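Long-range contacts in CBS domain-containing protein (Pyrococcus horikoshii, PDB 2YZI), which is of unknown function but carries two CBS domains, modules that in many relatives bind adenosine-containing ligands such as AMP or ATP: residues B[24-29]-B[70-75]; B[39-44]-B[52-57]; B[83-88]-B[106-111]. All blocks are in the same frame, centred on the assembly; numbering follows the deposited sequence.

Interaction 1. Residues B[24-29]-B[70-75]; sequences TSVQEA and YDIPVE
Ser25 and Pro73 form a single backbone bridge, their CA atoms 4.1 Å apart, where the N-cap of helix 26-35 meets the linker running from helix 56-64 to strand 84-86. Three backbone hydrogen bonds surround this point. Val74 N donates to Thr24 O at 2.9 Å; in return Val26 N reaches Ile72 O, also at 2.9 Å, and Gln27 N reaches Tyr70 O at 3.0 Å. The linker carbonyls thus take up the first two N-H groups of the helix. The third, Glu28 N, is bound by the helix's own N-cap: Ser25 OG, turned back over the chain by a chi1 of 83°, accepts it at 3.2 Å.

Side chains fill in around this backbone net. With CG1 of Val26 trans to its own N (chi1 172°), CG2 is left beside that N, where it lies alongside Ile72 and touches CG1 of that residue at 3.7 Å. Ala29 CB meets Val74 CG1 at 3.8 Å. On the other flank Gln27 OE1 touches Tyr70 at CB, 3.8 Å away, and not at the ring.

Farther out, Thr24 OG1 is hydrogen-bonded to Lys21 O, just before the cap. Toward the interior, Ala29 and Val74 both rest on Phe54 of strand 50-55. The Gln27-Tyr70 end of the contact borders the second subunit: Tyr70 packs on Leu68 of that subunit, and Gln27 NE2 makes a weak hydrogen bond to its Val65 O.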
loop_
_atom_site.group_PDB
_atom_site.type_symbol
_atom_site.label_atom_id
_atom_site.label_comp_id
_atom_site.label_asym_id
_atom_site.label_seq_id
_atom_site.Cartn_x
_atom_site.Cartn_y
_atom_site.Cartn_z
ATOM N N THR B 24 4.713 -12.838 -18.188
ATOM C CA THR B 24 4.550 -11.389 -18.149
ATOM C C THR B 24 5.777 -10.758 -17.483
ATOM O O THR B 24 6.210 -11.213 -16.427
ATOM C CB THR B 24 3.293 -11.016 -17.342
ATOM O OG1 THR B 24 2.155 -11.679 -17.903
ATOM C CG2 THR B 24 3.068 -9.506 -17.357
ATOM N N SER B 25 6.342 -9.721 -18.089
ATOM C CA SER B 25 7.515 -9.087 -17.499
ATOM C C SER B 25 7.146 -8.153 -16.347
ATOM O O SER B 25 6.045 -7.590 -16.298
ATOM C CB SER B 25 8.305 -8.294 -18.550
ATOM O OG SER B 25 7.754 -7.002 -18.748
ATOM N N VAL B 26 8.086 -7.995 -15.425
ATOM C CA VAL B 26 7.892 -7.136 -14.270
ATOM C C VAL B 26 7.521 -5.727 -14.703
ATOM O O VAL B 26 6.678 -5.087 -14.083
ATOM C CB VAL B 26 9.162 -7.095 -13.398
ATOM C CG1 VAL B 26 9.022 -6.045 -12.314
ATOM C CG2 VAL B 26 9.399 -8.464 -12.774
ATOM N N GLN B 27 8.131 -5.256 -15.786
ATOM C CA GLN B 27 7.842 -3.916 -16.278
ATOM C C GLN B 27 6.390 -3.789 -16.736
ATOM O O GLN B 27 5.727 -2.800 -16.435
ATOM C CB GLN B 27 8.783 -3.557 -17.423
ATOM C CG GLN B 27 9.010 -2.063 -17.549
ATOM C CD GLN B 27 9.848 -1.691 -18.756
ATOM O OE1 GLN B 27 10.938 -2.227 -18.963
ATOM N NE2 GLN B 27 9.346 -0.760 -19.557
ATOM N N GLU B 28 5.892 -4.790 -17.454
ATOM C CA GLU B 28 4.511 -4.766 -17.929
ATOM C C GLU B 28 3.534 -4.901 -16.763
ATOM O O GLU B 28 2.539 -4.182 -16.691
ATOM C CB GLU B 28 4.286 -5.890 -18.941
ATOM C CG GLU B 28 2.829 -6.138 -19.305
ATOM C CD GLU B 28 2.026 -4.860 -19.495
ATOM O OE1 GLU B 28 2.581 -3.863 -20.005
ATOM O OE2 GLU B 28 0.827 -4.852 -19.145
ATOM N N ALA B 29 3.817 -5.831 -15.858
ATOM C CA ALA B 29 2.970 -6.024 -14.690
ATOM C C ALA B 29 2.900 -4.705 -13.901
ATOM O O ALA B 29 1.842 -4.325 -13.390
ATOM C CB ALA B 29 3.536 -7.140 -13.818
ATOM N N TYR B 70 14.456 -5.175 -15.710
ATOM C CA TYR B 70 13.039 -4.861 -15.571
ATOM C C TYR B 70 12.228 -5.715 -16.531
ATOM O O TYR B 70 10.997 -5.698 -16.504
ATOM C CB TYR B 70 12.796 -3.380 -15.876
ATOM C CG TYR B 70 13.505 -2.426 -14.939
ATOM C CD1 TYR B 70 14.535 -2.867 -14.105
ATOM C CD2 TYR B 70 13.172 -1.075 -14.910
ATOM C CE1 TYR B 70 15.217 -1.992 -13.270
ATOM C CE2 TYR B 70 13.850 -0.186 -14.081
ATOM C CZ TYR B 70 14.871 -0.650 -13.263
ATOM O OH TYR B 70 15.557 0.224 -12.448
ATOM N N ASP B 71 12.932 -6.460 -17.378
ATOM C CA ASP B 71 12.285 -7.320 -18.357
ATOM C C ASP B 71 12.124 -8.765 -17.894
ATOM O O ASP B 71 11.580 -9.585 -18.634
ATOM C CB ASP B 71 13.060 -7.303 -19.684
ATOM C CG ASP B 71 14.491 -7.816 -19.546
ATOM O OD1 ASP B 71 14.700 -8.908 -18.972
ATOM O OD2 ASP B 71 15.416 -7.127 -20.023
ATOM N N ILE B 72 12.592 -9.092 -16.690
ATOM C CA ILE B 72 12.458 -10.466 -16.219
ATOM C C ILE B 72 10.998 -10.840 -15.972
ATOM O O ILE B 72 10.190 -10.010 -15.551
ATOM C CB ILE B 72 13.251 -10.733 -14.912
ATOM C CG1 ILE B 72 12.635 -9.953 -13.746
ATOM C CG2 ILE B 72 14.715 -10.371 -15.109
ATOM C CD1 ILE B 72 13.170 -10.347 -12.392
ATOM N N PRO B 73 10.637 -12.100 -16.245
ATOM C CA PRO B 73 9.256 -12.543 -16.032
ATOM C C PRO B 73 8.931 -12.602 -14.542
ATOM O O PRO B 73 9.739 -13.072 -13.743
ATOM C CB PRO B 73 9.240 -13.913 -16.694
ATOM C CG PRO B 73 10.634 -14.416 -16.426
ATOM C CD PRO B 73 11.469 -13.203 -16.760
ATOM N N VAL B 74 7.752 -12.107 -14.177
ATOM C CA VAL B 74 7.299 -12.086 -12.787
ATOM C C VAL B 74 7.393 -13.458 -12.114
ATOM O O VAL B 74 7.379 -13.574 -10.889
ATOM C CB VAL B 74 5.844 -11.597 -12.709
ATOM C CG1 VAL B 74 5.721 -10.255 -13.391
ATOM C CG2 VAL B 74 4.922 -12.595 -13.360
ATOM N N GLU B 75 7.480 -14.498 -12.926
ATOM C CA GLU B 75 7.580 -15.853 -12.414
ATOM C C GLU B 75 8.802 -15.962 -11.505
ATOM O O GLU B 75 8.818 -16.737 -10.546
ATOM C CB GLU B 75 7.699 -16.833 -13.582
ATOM C CG GLU B 75 7.969 -18.262 -13.177
ATOM C CD GLU B 75 8.172 -19.178 -14.366
ATOM O OE1 GLU B 75 7.242 -19.311 -15.189
ATOM O OE2 GLU B 75 9.262 -19.770 -14.475
#

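Interaction 2. Residues B[39-44]-B[52-57]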
loop_
_atom_site.group_PDB
_atom_site.type_symbol
_atom_site.label_atom_id
_atom_site.label_comp_id
_atom_site.label_asym_id
_atom_site.label_seq_id
_atom_site.Cartn_x
_atom_site.Cartn_y
_atom_site.Cartn_z
ATOM N N GLY B 39 -2.324 -2.917 -5.807
ATOM C CA GLY B 39 -1.003 -3.141 -5.252
ATOM C C GLY B 39 -0.464 -4.547 -5.430
ATOM O O GLY B 39 0.681 -4.830 -5.073
ATOM N N SER B 40 -1.275 -5.427 -6.002
ATOM C CA SER B 40 -0.864 -6.807 -6.186
ATOM C C SER B 40 -1.463 -7.441 -7.424
ATOM O O SER B 40 -2.347 -6.885 -8.063
ATOM C CB SER B 40 -1.250 -7.643 -4.951
ATOM O OG SER B 40 -2.654 -7.659 -4.749
ATOM N N LEU B 41 -0.963 -8.623 -7.743
ATOM C CA LEU B 41 -1.416 -9.381 -8.892
ATOM C C LEU B 41 -1.242 -10.868 -8.617
ATOM O O LEU B 41 -0.297 -11.273 -7.942
ATOM C CB LEU B 41 -0.585 -9.013 -10.128
ATOM C CG LEU B 41 -0.685 -7.611 -10.742
ATOM C CD1 LEU B 41 0.371 -7.467 -11.823
ATOM C CD2 LEU B 41 -2.077 -7.394 -11.334
ATOM N N VAL B 42 -2.176 -11.669 -9.120
ATOM C CA VAL B 42 -2.075 -13.115 -9.010
ATOM C C VAL B 42 -1.548 -13.518 -10.377
ATOM O O VAL B 42 -1.715 -12.782 -11.346
ATOM C CB VAL B 42 -3.444 -13.791 -8.799
ATOM C CG1 VAL B 42 -3.959 -13.506 -7.397
ATOM C CG2 VAL B 42 -4.435 -13.296 -9.851
ATOM N N VAL B 43 -0.906 -14.672 -10.456
ATOM C CA VAL B 43 -0.367 -15.171 -11.714
ATOM C C VAL B 43 -1.123 -16.442 -12.073
ATOM O O VAL B 43 -1.238 -17.352 -11.252
ATOM C CB VAL B 43 1.127 -15.490 -11.583
ATOM C CG1 VAL B 43 1.696 -15.914 -12.946
ATOM C CG2 VAL B 43 1.861 -14.273 -11.026
ATOM N N ILE B 44 -1.632 -16.505 -13.301
ATOM C CA ILE B 44 -2.416 -17.653 -13.749
ATOM C C ILE B 44 -1.749 -18.441 -14.873
ATOM O O ILE B 44 -1.228 -17.851 -15.817
ATOM C CB ILE B 44 -3.809 -17.180 -14.220
ATOM C CG1 ILE B 44 -4.596 -16.630 -13.033
ATOM C CG2 ILE B 44 -4.570 -18.305 -14.863
ATOM C CD1 ILE B 44 -4.055 -15.334 -12.494
ATOM N N GLY B 52 0.684 -18.236 -8.773
ATOM C CA GLY B 52 1.495 -17.324 -7.997
ATOM C C GLY B 52 0.796 -16.059 -7.549
ATOM O O GLY B 52 -0.375 -15.846 -7.840
ATOM N N PHE B 53 1.545 -15.208 -6.859
ATOM C CA PHE B 53 1.023 -13.959 -6.328
ATOM C C PHE B 53 2.207 -13.061 -5.985
ATOM O O PHE B 53 3.269 -13.556 -5.571
ATOM C CB PHE B 53 0.235 -14.250 -5.047
ATOM C CG PHE B 53 -0.304 -13.028 -4.367
ATOM C CD1 PHE B 53 -1.518 -12.470 -4.764
ATOM C CD2 PHE B 53 0.388 -12.447 -3.299
ATOM C CE1 PHE B 53 -2.036 -11.358 -4.109
ATOM C CE2 PHE B 53 -0.123 -11.338 -2.639
ATOM C CZ PHE B 53 -1.338 -10.792 -3.045
ATOM N N PHE B 54 2.033 -11.753 -6.150
ATOM C CA PHE B 54 3.098 -10.811 -5.825
ATOM C C PHE B 54 2.600 -9.369 -5.691
ATOM O O PHE B 54 1.601 -8.967 -6.293
ATOM C CB PHE B 54 4.236 -10.906 -6.856
ATOM C CG PHE B 54 3.896 -10.332 -8.204
ATOM C CD1 PHE B 54 3.994 -8.961 -8.435
ATOM C CD2 PHE B 54 3.503 -11.169 -9.254
ATOM C CE1 PHE B 54 3.709 -8.431 -9.697
ATOM C CE2 PHE B 54 3.216 -10.651 -10.519
ATOM C CZ PHE B 54 3.318 -9.281 -10.745
ATOM N N THR B 55 3.315 -8.599 -4.881
ATOM C CA THR B 55 2.961 -7.209 -4.620
ATOM C C THR B 55 3.978 -6.250 -5.207
ATOM O O THR B 55 4.952 -6.663 -5.825
ATOM C CB THR B 55 2.891 -6.933 -3.113
ATOM O OG1 THR B 55 4.202 -7.062 -2.551
ATOM C CG2 THR B 55 1.948 -7.911 -2.435
ATOM N N LYS B 56 3.727 -4.961 -5.012
ATOM C CA LYS B 56 4.625 -3.922 -5.487
ATOM C C LYS B 56 5.879 -4.014 -4.626
ATOM O O LYS B 56 7.000 -3.812 -5.097
ATOM C CB LYS B 56 3.967 -2.549 -5.329
ATOM C CG LYS B 56 2.836 -2.270 -6.318
ATOM C CD LYS B 56 2.218 -0.892 -6.090
ATOM C CE LYS B 56 1.124 -0.579 -7.115
ATOM N NZ LYS B 56 0.456 0.744 -6.892
ATOM N N SER B 57 5.669 -4.347 -3.360
ATOM C CA SER B 57 6.762 -4.480 -2.425
ATOM C C SER B 57 7.714 -5.581 -2.881
ATOM O O SER B 57 8.932 -5.421 -2.783
ATOM C CB SER B 57 6.223 -4.791 -1.031
ATOM O OG SER B 57 7.241 -4.660 -0.063
#
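Leu41 O is gripped from strand 50-55 by two neighbours: Phe54 N donates a hydrogen bond to it at 3.0 Å, and Phe53 CA brings a C-H contact at 3.4 Å. This is the core of an antiparallel beta hairpin. Leu41 and Phe54 are a hydrogen-bonded pair, and Val42 and Phe53 a non-hydrogen-bonded one. Nearer the turn, Val43 N binds Gly52 O at 2.9 Å from well above the carbonyl plane. The two phenylalanine rings leave on opposite sides of the sheet. A chi1 of 177° swings the Phe53 ring away from its own N and along the partner strand: Val42 CG1 meets the ring edge at CD1, 3.7 Å away, and Ser40 CB approaches CZ at the same distance. The ring also packs on Leu107. Replacing Phe53 by an alanine removes the ring, which would probably leave a gap beside Ser40 CB and Val42 CG1 and uncover Leu107. Leu41 CB sits over one face of the Phe54 ring, Leu41 CD1 touches its CZ at 3.6 Å, and Val43 CG2 meets its edge. The Leu41 and Phe54 side packs on Ala29 of helix 26-35, the Phe53 side faces strand 105-110, and strand 19-20 borders Val42.

Interaction 3. Residues B[83-88]-B[106-111]; sequences ITANVN and ILIEEE
A beta-alpha-beta unit, strand 84-86, helix 91-101 and strand 105-110, is closed here by parallel pairing of its two strands. Ala85 turns both its N and its O to strand 105-110, bonding the residues that flank Ile108: Ala85 N donates to Leu107 O at 3.1 Å, and Ala85 O accepts from Glu109 N at 2.8 Å. Val87 N continues the ladder to Glu109 O at 2.9 Å. Ala85 CB meets Ile106 CD1 at 3.8 Å beneath helix 91-101, and Val87 CG1 crosses Ile108 CG2 at 3.6 Å. On the face that also carries Leu107, polar groups gather at Thr84, Asn86 and Glu109. A bend at chi2 (-87°) turns the Glu109 carboxylate back to the partner strand, where Asn86 ND2 binds OE1 at 3.1 Å from above the carboxylate plane, the two flat groups standing 55° apart. One water spans Thr84 OG1 and Glu109 OE1, lying 2.9 Å from OE1. Asn86 OD1 accepts from Asn88 N in an Asx turn, which with the ND2 bond helps fix the amide's rotation. Glu109 OE2 is taken by Gly112 N. The carboxylate is therefore bound by an amide N-H, a water and a backbone N-H, neutral donors that would probably help it to remain ionised.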
loop_
_atom_site.group_PDB
_atom_site.type_symbol
_atom_site.label_atom_id
_atom_site.label_comp_id
_atom_site.label_asym_id
_atom_site.label_seq_id
_atom_site.Cartn_x
_atom_site.Cartn_y
_atom_site.Cartn_z
ATOM N N ILE B 83 -1.947 -16.450 1.038
ATOM C CA ILE B 83 -2.434 -16.214 2.388
ATOM C C ILE B 83 -3.844 -15.728 2.135
ATOM O O ILE B 83 -4.055 -14.697 1.485
ATOM C CB ILE B 83 -1.623 -15.137 3.120
ATOM C CG1 ILE B 83 -0.207 -15.653 3.366
ATOM C CG2 ILE B 83 -2.297 -14.775 4.436
ATOM C CD1 ILE B 83 -0.160 -16.967 4.172
ATOM N N THR B 84 -4.807 -16.480 2.651
ATOM C CA THR B 84 -6.202 -16.174 2.423
ATOM C C THR B 84 -7.051 -16.070 3.665
ATOM O O THR B 84 -6.597 -16.288 4.785
ATOM C CB THR B 84 -6.835 -17.253 1.545
ATOM O OG1 THR B 84 -6.829 -18.490 2.265
ATOM C CG2 THR B 84 -6.052 -17.429 0.251
ATOM N N ALA B 85 -8.307 -15.739 3.427
ATOM C CA ALA B 85 -9.302 -15.606 4.462
ATOM C C ALA B 85 -10.580 -16.080 3.800
ATOM O O ALA B 85 -10.776 -15.878 2.607
ATOM C CB ALA B 85 -9.432 -14.152 4.886
ATOM N N ASN B 86 -11.451 -16.708 4.566
ATOM C CA ASN B 86 -12.701 -17.195 4.021
ATOM C C ASN B 86 -13.745 -16.068 3.925
ATOM O O ASN B 86 -13.733 -15.128 4.724
ATOM C CB ASN B 86 -13.195 -18.330 4.903
ATOM C CG ASN B 86 -14.439 -18.967 4.376
ATOM O OD1 ASN B 86 -15.555 -18.540 4.694
ATOM N ND2 ASN B 86 -14.265 -19.993 3.550
ATOM N N VAL B 87 -14.646 -16.161 2.949
ATOM C CA VAL B 87 -15.680 -15.135 2.761
ATOM C C VAL B 87 -16.456 -14.834 4.037
ATOM O O VAL B 87 -16.878 -13.700 4.257
ATOM C CB VAL B 87 -16.708 -15.525 1.655
ATOM C CG1 VAL B 87 -16.031 -15.572 0.305
ATOM C CG2 VAL B 87 -17.331 -16.876 1.964
ATOM N N ASN B 88 -16.635 -15.849 4.879
ATOM C CA ASN B 88 -17.382 -15.686 6.123
ATOM C C ASN B 88 -16.572 -15.241 7.336
ATOM O O ASN B 88 -17.144 -14.968 8.384
ATOM C CB ASN B 88 -18.130 -16.977 6.454
ATOM C CG ASN B 88 -19.277 -17.234 5.506
ATOM O OD1 ASN B 88 -19.593 -18.380 5.198
ATOM N ND2 ASN B 88 -19.915 -16.169 5.045
ATOM N N ILE B 106 -5.072 -9.403 0.966
ATOM C CA ILE B 106 -5.337 -10.787 1.349
ATOM C C ILE B 106 -6.413 -11.378 0.440
ATOM O O ILE B 106 -7.504 -10.826 0.307
ATOM C CB ILE B 106 -5.768 -10.891 2.839
ATOM C CG1 ILE B 106 -5.822 -12.359 3.256
ATOM C CG2 ILE B 106 -7.112 -10.203 3.057
ATOM C CD1 ILE B 106 -5.958 -12.584 4.753
ATOM N N LEU B 107 -6.088 -12.496 -0.207
ATOM C CA LEU B 107 -7.029 -13.152 -1.114
ATOM C C LEU B 107 -8.198 -13.763 -0.348
ATOM O O LEU B 107 -8.023 -14.292 0.749
ATOM C CB LEU B 107 -6.312 -14.230 -1.941
ATOM C CG LEU B 107 -5.319 -13.705 -2.986
ATOM C CD1 LEU B 107 -4.543 -14.833 -3.625
ATOM C CD2 LEU B 107 -6.084 -12.938 -4.041
ATOM N N ILE B 108 -9.396 -13.669 -0.916
ATOM C CA ILE B 108 -10.571 -14.224 -0.271
ATOM C C ILE B 108 -10.930 -15.555 -0.914
ATOM O O ILE B 108 -10.928 -15.710 -2.136
ATOM C CB ILE B 108 -11.770 -13.263 -0.347
ATOM C CG1 ILE B 108 -11.371 -11.874 0.191
ATOM C CG2 ILE B 108 -12.930 -13.824 0.467
ATOM C CD1 ILE B 108 -10.846 -11.868 1.625
ATOM N N GLU B 109 -11.236 -16.523 -0.061
ATOM C CA GLU B 109 -11.559 -17.865 -0.503
ATOM C C GLU B 109 -12.950 -18.312 -0.100
ATOM O O GLU B 109 -13.478 -17.904 0.932
ATOM C CB GLU B 109 -10.504 -18.827 0.060
ATOM C CG GLU B 109 -10.859 -20.302 0.033
ATOM C CD GLU B 109 -11.639 -20.739 1.257
ATOM O OE1 GLU B 109 -11.426 -20.146 2.341
ATOM O OE2 GLU B 109 -12.452 -21.684 1.136
ATOM N N GLU B 110 -13.541 -19.139 -0.951
ATOM C CA GLU B 110 -14.849 -19.725 -0.710
ATOM C C GLU B 110 -14.837 -21.124 -1.334
ATOM O O GLU B 110 -14.631 -21.279 -2.530
ATOM C CB GLU B 110 -15.967 -18.880 -1.330
ATOM C CG GLU B 110 -17.341 -19.513 -1.146
ATOM C CD GLU B 110 -18.469 -18.675 -1.709
ATOM O OE1 GLU B 110 -18.341 -18.185 -2.850
ATOM O OE2 GLU B 110 -19.495 -18.517 -1.014
ATOM N N GLU B 111 -15.032 -22.140 -0.506
ATOM C CA GLU B 111 -15.038 -23.516 -0.977
ATOM C C GLU B 111 -13.800 -23.882 -1.794
ATOM O O GLU B 111 -13.885 -24.640 -2.756
ATOM C CB GLU B 111 -16.303 -23.775 -1.796
ATOM C CG GLU B 111 -17.567 -23.785 -0.965
ATOM C CD GLU B 111 -18.818 -23.884 -1.809
ATOM O OE1 GLU B 111 -19.193 -22.869 -2.436
ATOM O OE2 GLU B 111 -19.421 -24.978 -1.846
HETATM O O HOH W 1 -9.210 -19.075 3.856
HETATM O O HOH W 2 -15.988 -21.530 1.822
#

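Overall arrangement
Along the chain, interaction 2 falls between the two segments of interaction 1, and interaction 3 follows both. Interactions 1 and 2, centres 11 Å apart, share one core, in which Ala29 also touches Leu41 and Val74 reaches Val43; residues 24-29 and both segments of interaction 2 fall in the first CBS range. Both contacts touch the second subunit. Interaction 3 belongs to the second CBS range; its centre is 16 Å from that of interaction 2, and the two meet where Val42 and Phe53 touch Leu107. Interactions 1 and 3, with centres 27 Å apart, lie on opposite sides of the chain's centre. The hairpin 40-55 thus links helix 26-35 on one face to the second domain's sheet on the other, joining the two CBS modules within one subunit.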